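Local coordinates for SOXX (PDB 2C1D), which probably transfers electrons through a covalently bound heme c, as the SoxX subunit of the SoxXA cytochrome complex that initiates chemotrophic sulfur oxidation, at residues R31-N36 with H45-L50; D68-A73 with K83-G88; G77-A82 with D127-L132. All blocks are in the same frame, centred on the assembly; numbering follows the deposited sequence.

Contact 1 (R31-N36 with H45-L50); sequences RIMTTN and HQIGAL. With HEC (heme c), chain O.
M33, in the last turn of helix 26-33, meets I47 methyl to methyl: its CE lies 3.9 Å from I47 CD1. The thioether chain runs extended as far as SD and then bends (chi3 76°), which turns CE toward the 45-50 segment. I47 is extended to CD1, and the two side chains lie at about a right angle, so the contact is confined to their ends. The same M33 side chain also packs against F131 of helix 122-133. T34 follows, the first residue to leave helical geometry. Its CG2 approaches L50 CD2 at 4.2 Å, a loose apolar contact, while its OG1 is turned back to hydrogen-bond V30 O.

The partner segment starts on the last residue of the CXXCH heme-attachment motif of c-type cytochromes, in which C41 and C44 bind the heme covalently. H45 ends that motif and coordinates the iron through NE2, at 2.3 Å from heme c FE, with M91 as the other axial residue. Beyond it, I47 to L50 form a type I beta turn closed by L50 N to I47 O at 2.9 Å, and D64 accepts hydrogen bonds from the turn amides of G48 and A49. Farther along the first segment, T35 OG1 donates to R31 O at 2.6 Å, arriving above the carbonyl plane on the face opposite T34 N, which also donates to that oxygen.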
loop_
_atom_site.group_PDB
_atom_site.type_symbol
_atom_site.label_atom_id
_atom_site.label_comp_id
_atom_site.label_asym_id
_atom_site.label_seq_id
_atom_site.Cartn_x
_atom_site.Cartn_y
_atom_site.Cartn_z
ATOM N N ARG B 31 -12.294 -6.858 -24.453
ATOM C CA ARG B 31 -12.743 -7.500 -23.210
ATOM C C ARG B 31 -11.553 -7.742 -22.285
ATOM O O ARG B 31 -11.608 -7.430 -21.099
ATOM C CB ARG B 31 -13.473 -8.815 -23.495
ATOM C CG ARG B 31 -14.215 -9.380 -22.270
ATOM C CD ARG B 31 -14.857 -10.712 -22.543
ATOM N NE ARG B 31 -13.806 -11.699 -22.591
ATOM C CZ ARG B 31 -13.334 -12.329 -21.520
ATOM N NH1 ARG B 31 -13.883 -12.160 -20.300
ATOM N NH2 ARG B 31 -12.332 -13.158 -21.673
ATOM N N ILE B 32 -10.473 -8.281 -22.846
ATOM C CA ILE B 32 -9.270 -8.579 -22.089
ATOM C C ILE B 32 -8.709 -7.300 -21.464
ATOM O O ILE B 32 -8.302 -7.288 -20.316
ATOM C CB ILE B 32 -8.234 -9.276 -23.015
ATOM C CG1 ILE B 32 -8.735 -10.678 -23.409
ATOM C CG2 ILE B 32 -6.857 -9.367 -22.360
ATOM C CD1 ILE B 32 -8.160 -11.203 -24.697
ATOM N N MET B 33 -8.706 -6.214 -22.228
ATOM C CA MET B 33 -8.075 -4.972 -21.797
ATOM C C MET B 33 -8.862 -4.257 -20.682
ATOM O O MET B 33 -8.304 -3.416 -19.961
ATOM C CB MET B 33 -7.884 -4.040 -23.002
ATOM C CG MET B 33 -6.863 -4.558 -24.040
ATOM S SD MET B 33 -7.006 -3.639 -25.584
ATOM C CE MET B 33 -6.218 -2.152 -25.116
ATOM N N THR B 34 -10.139 -4.605 -20.531
ATOM C CA THR B 34 -11.036 -3.871 -19.634
ATOM C C THR B 34 -11.621 -4.751 -18.540
ATOM O O THR B 34 -12.582 -4.360 -17.845
ATOM C CB THR B 34 -12.133 -3.230 -20.444
ATOM O OG1 THR B 34 -12.824 -4.229 -21.214
ATOM C CG2 THR B 34 -11.525 -2.271 -21.496
ATOM N N THR B 35 -11.019 -5.930 -18.374
ATOM C CA THR B 35 -11.413 -6.857 -17.332
ATOM C C THR B 35 -10.282 -6.907 -16.299
ATOM O O THR B 35 -9.106 -7.140 -16.652
ATOM C CB THR B 35 -11.700 -8.256 -17.918
ATOM O OG1 THR B 35 -12.784 -8.189 -18.870
ATOM C CG2 THR B 35 -12.184 -9.209 -16.805
ATOM N N ASN B 36 -10.634 -6.702 -15.031
ATOM C CA ASN B 36 -9.640 -6.531 -13.966
ATOM C C ASN B 36 -8.643 -7.694 -13.794
ATOM O O ASN B 36 -7.470 -7.489 -13.505
ATOM C CB ASN B 36 -10.337 -6.235 -12.627
ATOM C CG ASN B 36 -11.180 -4.959 -12.668
ATOM O OD1 ASN B 36 -11.235 -4.264 -13.680
ATOM N ND2 ASN B 36 -11.874 -4.674 -11.570
ATOM N N HIS B 45 -4.019 3.148 -18.053
ATOM C CA HIS B 45 -4.240 3.886 -19.312
ATOM C C HIS B 45 -5.691 4.240 -19.569
ATOM O O HIS B 45 -6.584 3.406 -19.431
ATOM C CB HIS B 45 -3.847 3.054 -20.551
ATOM C CG HIS B 45 -2.410 2.637 -20.612
ATOM N ND1 HIS B 45 -1.442 3.146 -19.789
ATOM C CD2 HIS B 45 -1.781 1.741 -21.403
ATOM C CE1 HIS B 45 -0.283 2.579 -20.071
ATOM N NE2 HIS B 45 -0.465 1.708 -21.030
ATOM N N GLN B 46 -5.920 5.461 -20.035
ATOM C CA GLN B 46 -7.208 5.829 -20.599
ATOM C C GLN B 46 -7.300 5.247 -22.009
ATOM O O GLN B 46 -6.294 5.068 -22.669
ATOM C CB GLN B 46 -7.344 7.352 -20.700
ATOM C CG GLN B 46 -7.724 8.060 -19.409
ATOM C CD GLN B 46 -7.463 9.582 -19.463
ATOM O OE1 GLN B 46 -7.086 10.117 -20.518
ATOM N NE2 GLN B 46 -7.659 10.272 -18.326
ATOM N N ILE B 47 -8.511 4.936 -22.440
ATOM C CA ILE B 47 -8.780 4.536 -23.810
ATOM C C ILE B 47 -9.993 5.322 -24.276
ATOM O O ILE B 47 -11.143 4.969 -23.985
ATOM C CB ILE B 47 -9.032 3.014 -23.926
ATOM C CG1 ILE B 47 -7.944 2.207 -23.212
ATOM C CG2 ILE B 47 -9.107 2.624 -25.399
ATOM C CD1 ILE B 47 -8.164 0.713 -23.260
ATOM N N GLY B 48 -9.738 6.432 -24.955
ATOM C CA GLY B 48 -10.810 7.294 -25.438
ATOM C C GLY B 48 -11.808 6.604 -26.348
ATOM O O GLY B 48 -13.001 6.899 -26.306
ATOM N N ALA B 49 -11.333 5.650 -27.136
ATOM C CA ALA B 49 -12.197 4.861 -28.005
ATOM C C ALA B 49 -13.196 4.003 -27.238
ATOM O O ALA B 49 -14.141 3.497 -27.819
ATOM C CB ALA B 49 -11.364 3.986 -28.919
ATOM N N LEU B 50 -12.991 3.808 -25.939
ATOM C CA LEU B 50 -13.950 3.046 -25.135
ATOM C C LEU B 50 -14.533 3.965 -24.048
ATOM O O LEU B 50 -14.088 3.912 -22.894
ATOM C CB LEU B 50 -13.241 1.849 -24.496
ATOM C CG LEU B 50 -13.017 0.494 -25.201
ATOM C CD1 LEU B 50 -13.380 0.460 -26.649
ATOM C CD2 LEU B 50 -11.588 0.021 -25.003
HETATM FE FE HEC O . 0.909 -0.052 -20.629
HETATM C CHA HEC O . 3.279 1.902 -22.114
HETATM C CHB HEC O . -0.276 -0.984 -23.659
HETATM C CHC HEC O . -1.233 -2.189 -19.108
HETATM C CHD HEC O . 1.804 1.184 -17.519
HETATM N NA HEC O . 1.432 0.362 -22.543
HETATM C C1A HEC O . 2.403 1.237 -22.931
HETATM C C2A HEC O . 2.357 1.328 -24.373
HETATM C C3A HEC O . 1.365 0.529 -24.816
HETATM C C4A HEC O . 0.774 -0.099 -23.648
HETATM C CMA HEC O . 0.879 0.254 -26.250
HETATM C CAA HEC O . 3.322 2.200 -25.179
HETATM C CBA HEC O . 3.068 3.684 -24.949
HETATM C CGA HEC O . 1.979 4.049 -25.885
HETATM O O1A HEC O . 2.255 4.010 -27.104
HETATM O O2A HEC O . 0.850 4.365 -25.441
HETATM N NB HEC O . -0.491 -1.303 -21.251
HETATM C C1B HEC O . -0.782 -1.612 -22.562
HETATM C C2B HEC O . -1.706 -2.734 -22.589
HETATM C C3B HEC O . -1.989 -3.064 -21.326
HETATM C C4B HEC O . -1.215 -2.179 -20.474
HETATM C CMB HEC O . -2.304 -3.336 -23.870
HETATM C CAB HEC O . -2.933 -4.216 -20.874
HETATM C CBB HEC O . -2.567 -5.414 -21.448
HETATM N NC HEC O . 0.352 -0.437 -18.642
HETATM C C1C HEC O . -0.545 -1.371 -18.261
HETATM C C2C HEC O . -0.701 -1.273 -16.812
HETATM C C3C HEC O . 0.247 -0.442 -16.351
HETATM C C4C HEC O . 0.854 0.180 -17.524
HETATM C CMC HEC O . -1.499 -2.273 -15.958
HETATM C CAC HEC O . 0.555 -0.003 -14.873
HETATM C CBC HEC O . 0.816 -0.925 -13.935
HETATM N ND HEC O . 2.343 1.315 -19.912
HETATM C C1D HEC O . 2.512 1.698 -18.588
HETATM C C2D HEC O . 3.546 2.707 -18.525
HETATM C C3D HEC O . 4.000 2.925 -19.974
HETATM C C4D HEC O . 3.189 2.029 -20.751
HETATM C CMD HEC O . 4.095 3.436 -17.268
HETATM C CAD HEC O . 5.071 3.907 -20.531
HETATM C CBD HEC O . 6.410 3.172 -20.577
HETATM C CGD HEC O . 7.489 3.903 -19.805
HETATM O O1D HEC O . 7.839 3.459 -18.659
HETATM O O2D HEC O . 7.976 4.932 -20.366
#

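Contact 2 (D68-A73 with K83-G88); sequences DRWTEA and KMTFEG. With HEC (heme c), chain O.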
loop_
_atom_site.group_PDB
_atom_site.type_symbol
_atom_site.label_atom_id
_atom_site.label_comp_id
_atom_site.label_asym_id
_atom_site.label_seq_id
_atom_site.Cartn_x
_atom_site.Cartn_y
_atom_site.Cartn_z
ATOM N N ASP B 68 -0.817 3.839 -34.536
ATOM C CA ASP B 68 0.031 4.713 -35.368
ATOM C C ASP B 68 1.486 4.769 -34.909
ATOM O O ASP B 68 2.384 5.026 -35.713
ATOM C CB ASP B 68 -0.456 6.179 -35.311
ATOM C CG ASP B 68 -1.865 6.390 -35.851
ATOM O OD1 ASP B 68 -2.167 5.951 -36.997
ATOM O OD2 ASP B 68 -2.731 7.045 -35.197
ATOM N N ARG B 69 1.714 4.612 -33.605
ATOM C CA ARG B 69 3.031 4.809 -33.012
ATOM C C ARG B 69 3.916 3.580 -33.109
ATOM O O ARG B 69 5.154 3.687 -33.030
ATOM C CB ARG B 69 2.894 5.186 -31.529
ATOM C CG ARG B 69 2.059 6.436 -31.258
ATOM C CD ARG B 69 2.197 6.996 -29.826
ATOM N NE ARG B 69 1.376 6.262 -28.856
ATOM C CZ ARG B 69 0.093 6.509 -28.603
ATOM N NH1 ARG B 69 -0.558 7.468 -29.249
ATOM N NH2 ARG B 69 -0.558 5.788 -27.693
ATOM N N TRP B 70 3.281 2.409 -33.243
ATOM C CA TRP B 70 3.988 1.135 -33.215
ATOM C C TRP B 70 3.484 0.197 -34.301
ATOM O O TRP B 70 2.311 0.219 -34.660
ATOM C CB TRP B 70 3.782 0.437 -31.863
ATOM C CG TRP B 70 4.061 1.281 -30.681
ATOM C CD1 TRP B 70 3.156 1.956 -29.935
ATOM C CD2 TRP B 70 5.337 1.550 -30.107
ATOM N NE1 TRP B 70 3.787 2.629 -28.920
ATOM C CE2 TRP B 70 5.128 2.384 -28.995
ATOM C CE3 TRP B 70 6.648 1.155 -30.411
ATOM C CZ2 TRP B 70 6.166 2.847 -28.204
ATOM C CZ3 TRP B 70 7.673 1.589 -29.627
ATOM C CH2 TRP B 70 7.432 2.441 -28.527
ATOM N N THR B 71 4.375 -0.655 -34.792
ATOM C CA THR B 71 3.983 -1.735 -35.695
ATOM C C THR B 71 3.352 -2.839 -34.861
ATOM O O THR B 71 3.578 -2.919 -33.650
ATOM C CB THR B 71 5.196 -2.347 -36.409
ATOM O OG1 THR B 71 6.062 -2.939 -35.452
ATOM C CG2 THR B 71 6.078 -1.287 -37.113
ATOM N N GLU B 72 2.607 -3.710 -35.524
ATOM C CA GLU B 72 2.123 -4.941 -34.906
ATOM C C GLU B 72 3.190 -5.630 -34.055
ATOM O O GLU B 72 2.921 -5.996 -32.907
ATOM C CB GLU B 72 1.598 -5.893 -35.978
ATOM C CG GLU B 72 1.101 -7.237 -35.466
ATOM C CD GLU B 72 0.633 -8.145 -36.585
ATOM O OE1 GLU B 72 0.653 -7.739 -37.752
ATOM O OE2 GLU B 72 0.262 -9.286 -36.299
ATOM N N ALA B 73 4.399 -5.788 -34.589
ATOM C CA ALA B 73 5.446 -6.533 -33.891
ATOM C C ALA B 73 5.904 -5.820 -32.633
ATOM O O ALA B 73 6.203 -6.437 -31.612
ATOM C CB ALA B 73 6.649 -6.764 -34.807
ATOM N N LYS B 83 8.998 -4.305 -20.490
ATOM C CA LYS B 83 10.365 -4.094 -20.014
ATOM C C LYS B 83 11.450 -4.293 -21.069
ATOM O O LYS B 83 12.586 -3.857 -20.866
ATOM C CB LYS B 83 10.670 -5.018 -18.834
ATOM C CG LYS B 83 9.973 -4.617 -17.521
ATOM C CD LYS B 83 8.764 -5.498 -17.196
ATOM C CE LYS B 83 8.358 -5.423 -15.714
ATOM N NZ LYS B 83 7.957 -4.061 -15.254
ATOM N N MET B 84 11.128 -4.963 -22.173
ATOM C CA MET B 84 12.111 -5.172 -23.250
ATOM C C MET B 84 12.141 -3.998 -24.227
ATOM O O MET B 84 13.008 -3.933 -25.107
ATOM C CB MET B 84 11.816 -6.464 -24.019
ATOM C CG MET B 84 11.827 -7.728 -23.186
ATOM S SD MET B 84 13.408 -8.110 -22.468
ATOM C CE MET B 84 14.341 -8.781 -23.913
ATOM N N THR B 85 11.177 -3.100 -24.084
ATOM C CA THR B 85 11.125 -1.861 -24.850
ATOM C C THR B 85 11.503 -0.671 -23.947
ATOM O O THR B 85 12.309 0.181 -24.337
ATOM C CB THR B 85 9.711 -1.680 -25.429
ATOM O OG1 THR B 85 9.445 -2.685 -26.422
ATOM C CG2 THR B 85 9.551 -0.370 -26.185
ATOM N N PHE B 86 10.921 -0.619 -22.745
ATOM C CA PHE B 86 11.131 0.486 -21.797
ATOM C C PHE B 86 11.734 -0.068 -20.525
ATOM O O PHE B 86 11.008 -0.578 -19.666
ATOM C CB PHE B 86 9.814 1.164 -21.437
ATOM C CG PHE B 86 8.921 1.482 -22.603
ATOM C CD1 PHE B 86 7.788 0.720 -22.847
ATOM C CD2 PHE B 86 9.151 2.593 -23.396
ATOM C CE1 PHE B 86 6.935 1.025 -23.891
ATOM C CE2 PHE B 86 8.292 2.914 -24.441
ATOM C CZ PHE B 86 7.185 2.136 -24.691
ATOM N N GLU B 87 13.052 0.021 -20.395
ATOM C CA GLU B 87 13.769 -0.605 -19.280
ATOM C C GLU B 87 13.266 -0.077 -17.936
ATOM O O GLU B 87 13.106 1.133 -17.765
ATOM C CB GLU B 87 15.280 -0.344 -19.401
ATOM C CG GLU B 87 16.154 -1.052 -18.365
ATOM C CD GLU B 87 17.641 -1.042 -18.737
ATOM O OE1 GLU B 87 18.176 0.046 -19.100
ATOM O OE2 GLU B 87 18.285 -2.125 -18.668
ATOM N N GLY B 88 13.001 -0.996 -17.008
ATOM C CA GLY B 88 12.514 -0.668 -15.676
ATOM C C GLY B 88 11.090 -0.133 -15.590
ATOM O O GLY B 88 10.703 0.363 -14.554
HETATM FE FE HEC O . 0.909 -0.052 -20.629
HETATM C CHA HEC O . 3.279 1.902 -22.114
HETATM C CHB HEC O . -0.276 -0.984 -23.659
HETATM C CHC HEC O . -1.233 -2.189 -19.108
HETATM C CHD HEC O . 1.804 1.184 -17.519
HETATM N NA HEC O . 1.432 0.362 -22.543
HETATM C C1A HEC O . 2.403 1.237 -22.931
HETATM C C2A HEC O . 2.357 1.328 -24.373
HETATM C C3A HEC O . 1.365 0.529 -24.816
HETATM C C4A HEC O . 0.774 -0.099 -23.648
HETATM C CMA HEC O . 0.879 0.254 -26.250
HETATM C CAA HEC O . 3.322 2.200 -25.179
HETATM C CBA HEC O . 3.068 3.684 -24.949
HETATM C CGA HEC O . 1.979 4.049 -25.885
HETATM O O1A HEC O . 2.255 4.010 -27.104
HETATM O O2A HEC O . 0.850 4.365 -25.441
HETATM N NB HEC O . -0.491 -1.303 -21.251
HETATM C C1B HEC O . -0.782 -1.612 -22.562
HETATM C C2B HEC O . -1.706 -2.734 -22.589
HETATM C C3B HEC O . -1.989 -3.064 -21.326
HETATM C C4B HEC O . -1.215 -2.179 -20.474
HETATM C CMB HEC O . -2.304 -3.336 -23.870
HETATM C CAB HEC O . -2.933 -4.216 -20.874
HETATM C CBB HEC O . -2.567 -5.414 -21.448
HETATM N NC HEC O . 0.352 -0.437 -18.642
HETATM C C1C HEC O . -0.545 -1.371 -18.261
HETATM C C2C HEC O . -0.701 -1.273 -16.812
HETATM C C3C HEC O . 0.247 -0.442 -16.351
HETATM C C4C HEC O . 0.854 0.180 -17.524
HETATM C CMC HEC O . -1.499 -2.273 -15.958
HETATM C CAC HEC O . 0.555 -0.003 -14.873
HETATM C CBC HEC O . 0.816 -0.925 -13.935
HETATM N ND HEC O . 2.343 1.315 -19.912
HETATM C C1D HEC O . 2.512 1.698 -18.588
HETATM C C2D HEC O . 3.546 2.707 -18.525
HETATM C C3D HEC O . 4.000 2.925 -19.974
HETATM C C4D HEC O . 3.189 2.029 -20.751
HETATM C CMD HEC O . 4.095 3.436 -17.268
HETATM C CAD HEC O . 5.071 3.907 -20.531
HETATM C CBD HEC O . 6.410 3.172 -20.577
HETATM C CGD HEC O . 7.489 3.903 -19.805
HETATM O O1D HEC O . 7.839 3.459 -18.659
HETATM O O2D HEC O . 7.976 4.932 -20.366
#
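With CG set beside the backbone N in both residues, W70 (chi1 -51°) and F86 (chi1 -47°) extend their rings from opposite directions until W70 CZ2 and F86 CZ are 3.7 Å apart. The indole carbon lies at the phenyl edge, near its plane. The ring planes are inclined at 88°, with 5.9 Å between the centroids of F86 and the six-membered ring of W70, an oblique pair. T85 adds its CG2, 4.2 Å from W70 CH2; the same methyl sits over the centre of one face of F86, while heme c CBD lies over the opposite face, toward the rim, 3.6 Å from F86 CD1. A serine in place of F86 would probably open a gap beside W70 CZ2 and leave the propionate methylene at CBD without the ring face it packs on.

The polar side of the contact is the grip on one heme propionate. W70 NE1 donates an almost straight bond to heme c O1A at 2.7 Å. R69 reaches the same carboxylate edge-on, NE giving O1A a second nearly straight bond at 3.0 Å and NH2 a more bent one to heme c O2A, also at 3.0 Å. O1A thus accepts from two donors, and the arginine's positive charge probably stabilises an ionised propionate.

W70 bridges helix 66-69 and helix 72-81, and both W70 and T85 rest on I78 of the latter helix.

Contact 3 (G77-A82 with D127-L132); sequences GIVANA and DVVAFL. With HEC (heme c), chain O.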
loop_
_atom_site.group_PDB
_atom_site.type_symbol
_atom_site.label_atom_id
_atom_site.label_comp_id
_atom_site.label_asym_id
_atom_site.label_seq_id
_atom_site.Cartn_x
_atom_site.Cartn_y
_atom_site.Cartn_z
ATOM N N GLY B 77 5.444 -7.217 -28.604
ATOM C CA GLY B 77 6.517 -7.211 -27.640
ATOM C C GLY B 77 6.221 -6.355 -26.411
ATOM O O GLY B 77 6.625 -6.720 -25.333
ATOM N N ILE B 78 5.508 -5.241 -26.582
ATOM C CA ILE B 78 5.138 -4.350 -25.461
ATOM C C ILE B 78 4.095 -5.031 -24.559
ATOM O O ILE B 78 4.211 -5.026 -23.333
ATOM C CB ILE B 78 4.603 -2.996 -26.011
ATOM C CG1 ILE B 78 5.778 -2.147 -26.516
ATOM C CG2 ILE B 78 3.834 -2.219 -24.953
ATOM C CD1 ILE B 78 5.393 -0.920 -27.330
ATOM N N VAL B 79 3.090 -5.642 -25.165
ATOM C CA VAL B 79 2.083 -6.393 -24.392
ATOM C C VAL B 79 2.681 -7.596 -23.664
ATOM O O VAL B 79 2.440 -7.776 -22.462
ATOM C CB VAL B 79 0.869 -6.777 -25.260
ATOM C CG1 VAL B 79 -0.197 -7.492 -24.448
ATOM C CG2 VAL B 79 0.240 -5.518 -25.862
ATOM N N ALA B 80 3.484 -8.401 -24.365
ATOM C CA ALA B 80 4.098 -9.591 -23.783
ATOM C C ALA B 80 5.079 -9.226 -22.691
ATOM O O ALA B 80 5.104 -9.847 -21.630
ATOM C CB ALA B 80 4.805 -10.450 -24.859
ATOM N N ASN B 81 5.920 -8.238 -22.952
ATOM C CA ASN B 81 6.869 -7.813 -21.932
ATOM C C ASN B 81 7.425 -6.414 -22.230
ATOM O O ASN B 81 8.404 -6.263 -22.967
ATOM C CB ASN B 81 7.991 -8.821 -21.769
ATOM C CG ASN B 81 8.864 -8.532 -20.562
ATOM O OD1 ASN B 81 8.808 -7.437 -19.977
ATOM N ND2 ASN B 81 9.692 -9.499 -20.192
ATOM N N ALA B 82 6.801 -5.401 -21.621
ATOM C CA ALA B 82 7.085 -4.013 -21.947
ATOM C C ALA B 82 8.467 -3.608 -21.487
ATOM O O ALA B 82 9.056 -2.684 -22.054
ATOM C CB ALA B 82 6.031 -3.099 -21.376
ATOM N N ASP B 127 -4.987 -11.143 -29.269
ATOM C CA ASP B 127 -6.271 -10.476 -29.271
ATOM C C ASP B 127 -6.146 -8.994 -28.858
ATOM O O ASP B 127 -6.806 -8.112 -29.451
ATOM C CB ASP B 127 -7.255 -11.202 -28.331
ATOM C CG ASP B 127 -7.707 -12.577 -28.857
ATOM O OD1 ASP B 127 -7.453 -12.944 -30.024
ATOM O OD2 ASP B 127 -8.366 -13.378 -28.150
ATOM N N VAL B 128 -5.297 -8.723 -27.868
ATOM C CA VAL B 128 -5.068 -7.366 -27.392
ATOM C C VAL B 128 -4.332 -6.592 -28.504
ATOM O O VAL B 128 -4.738 -5.511 -28.868
ATOM C CB VAL B 128 -4.274 -7.358 -26.092
ATOM C CG1 VAL B 128 -3.740 -5.940 -25.773
ATOM C CG2 VAL B 128 -5.163 -7.881 -24.939
ATOM N N VAL B 129 -3.286 -7.192 -29.060
ATOM C CA VAL B 129 -2.522 -6.593 -30.157
ATOM C C VAL B 129 -3.415 -6.202 -31.339
ATOM O O VAL B 129 -3.268 -5.108 -31.882
ATOM C CB VAL B 129 -1.390 -7.519 -30.632
ATOM C CG1 VAL B 129 -0.777 -7.032 -31.941
ATOM C CG2 VAL B 129 -0.315 -7.622 -29.590
ATOM N N ALA B 130 -4.339 -7.082 -31.718
ATOM C CA ALA B 130 -5.205 -6.848 -32.861
ATOM C C ALA B 130 -6.089 -5.630 -32.619
ATOM O O ALA B 130 -6.405 -4.879 -33.550
ATOM C CB ALA B 130 -6.057 -8.056 -33.148
ATOM N N PHE B 131 -6.481 -5.419 -31.366
ATOM C CA PHE B 131 -7.233 -4.222 -31.050
ATOM C C PHE B 131 -6.326 -2.992 -31.081
ATOM O O PHE B 131 -6.722 -1.973 -31.617
ATOM C CB PHE B 131 -7.961 -4.309 -29.716
ATOM C CG PHE B 131 -8.718 -3.074 -29.399
ATOM C CD1 PHE B 131 -9.891 -2.785 -30.080
ATOM C CD2 PHE B 131 -8.223 -2.155 -28.475
ATOM C CE1 PHE B 131 -10.579 -1.616 -29.828
ATOM C CE2 PHE B 131 -8.913 -0.991 -28.205
ATOM C CZ PHE B 131 -10.094 -0.720 -28.873
ATOM N N LEU B 132 -5.123 -3.101 -30.528
ATOM C CA LEU B 132 -4.207 -1.978 -30.471
ATOM C C LEU B 132 -3.859 -1.471 -31.876
ATOM O O LEU B 132 -3.661 -0.280 -32.080
ATOM C CB LEU B 132 -2.938 -2.349 -29.718
ATOM C CG LEU B 132 -3.095 -2.587 -28.208
ATOM C CD1 LEU B 132 -1.879 -3.274 -27.677
ATOM C CD2 LEU B 132 -3.340 -1.302 -27.442
HETATM FE FE HEC O . 0.909 -0.052 -20.629
HETATM C CHA HEC O . 3.279 1.902 -22.114
HETATM C CHB HEC O . -0.276 -0.984 -23.659
HETATM C CHC HEC O . -1.233 -2.189 -19.108
HETATM C CHD HEC O . 1.804 1.184 -17.519
HETATM N NA HEC O . 1.432 0.362 -22.543
HETATM C C1A HEC O . 2.403 1.237 -22.931
HETATM C C2A HEC O . 2.357 1.328 -24.373
HETATM C C3A HEC O . 1.365 0.529 -24.816
HETATM C C4A HEC O . 0.774 -0.099 -23.648
HETATM C CMA HEC O . 0.879 0.254 -26.250
HETATM C CAA HEC O . 3.322 2.200 -25.179
HETATM C CBA HEC O . 3.068 3.684 -24.949
HETATM C CGA HEC O . 1.979 4.049 -25.885
HETATM O O1A HEC O . 2.255 4.010 -27.104
HETATM O O2A HEC O . 0.850 4.365 -25.441
HETATM N NB HEC O . -0.491 -1.303 -21.251
HETATM C C1B HEC O . -0.782 -1.612 -22.562
HETATM C C2B HEC O . -1.706 -2.734 -22.589
HETATM C C3B HEC O . -1.989 -3.064 -21.326
HETATM C C4B HEC O . -1.215 -2.179 -20.474
HETATM C CMB HEC O . -2.304 -3.336 -23.870
HETATM C CAB HEC O . -2.933 -4.216 -20.874
HETATM C CBB HEC O . -2.567 -5.414 -21.448
HETATM N NC HEC O . 0.352 -0.437 -18.642
HETATM C C1C HEC O . -0.545 -1.371 -18.261
HETATM C C2C HEC O . -0.701 -1.273 -16.812
HETATM C C3C HEC O . 0.247 -0.442 -16.351
HETATM C C4C HEC O . 0.854 0.180 -17.524
HETATM C CMC HEC O . -1.499 -2.273 -15.958
HETATM C CAC HEC O . 0.555 -0.003 -14.873
HETATM C CBC HEC O . 0.816 -0.925 -13.935
HETATM N ND HEC O . 2.343 1.315 -19.912
HETATM C C1D HEC O . 2.512 1.698 -18.588
HETATM C C2D HEC O . 3.546 2.707 -18.525
HETATM C C3D HEC O . 4.000 2.925 -19.974
HETATM C C4D HEC O . 3.189 2.029 -20.751
HETATM C CMD HEC O . 4.095 3.436 -17.268
HETATM C CAD HEC O . 5.071 3.907 -20.531
HETATM C CBD HEC O . 6.410 3.172 -20.577
HETATM C CGD HEC O . 7.489 3.903 -19.805
HETATM O O1D HEC O . 7.839 3.459 -18.659
HETATM O O2D HEC O . 7.976 4.932 -20.366
#
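V79 lays its CG2 methyl against L132 CD1 at 3.6 Å, the closest approach between the two segments. CG1 stands anti to the backbone N (chi1 -177°), which places CG2 beside that nitrogen and aims it at a small apolar cluster: V128 CG1 lies 4.0 Å from V79 CG2, and V129 CG2 is at 4.3 Å from the same atom. The side chains of V128 and L132 each meet V79 at a slant. Heme methyl CMB fits among them, 3.5 Å from V128 CG1 and 3.8 Å from L132 CD1, with V79 CG2 also near it. Next to V79, I78 directs CG2 to the porphyrin itself, 3.7 Å from heme c C3A, on the side of the heme plane away from H45.

The short helical segments 77-81 and 127-132 run more nearly antiparallel than parallel, at 140°, their axes 10.1 Å apart. Helix 122-133 is backed on another side by helix 26-33, where I32 packs on V128, the pairing of N- and C-terminal helices familiar from the cytochrome c fold.

No hydrogen bond links the two segments. Every touching group is aliphatic and buried, so between these segments the wall beside the heme edge rests on apolar packing, consistent with a low-polarity heme pocket.

Overall arrangement
All three contacts touch the same heme c and belong to one cytochrome c domain. Contact 1 closes before the other two open, whereas the segments of contacts 2 and 3 alternate along the chain and share helix 72-81. The centres of contacts 2 and 3 are 9 Å apart, and I78 also packs against F86 there. The centre of contact 3 is 13 Å from that of contact 1, and the two join where helix 26-33 meets helix 122-133, with M33 also reaching L132. Contacts 1 and 2 do not touch; their centres are 18 Å apart. The central, buried contact 3 therefore connects the axial-histidine region with the propionate region in a heme pocket built of helices and loops, with no strands.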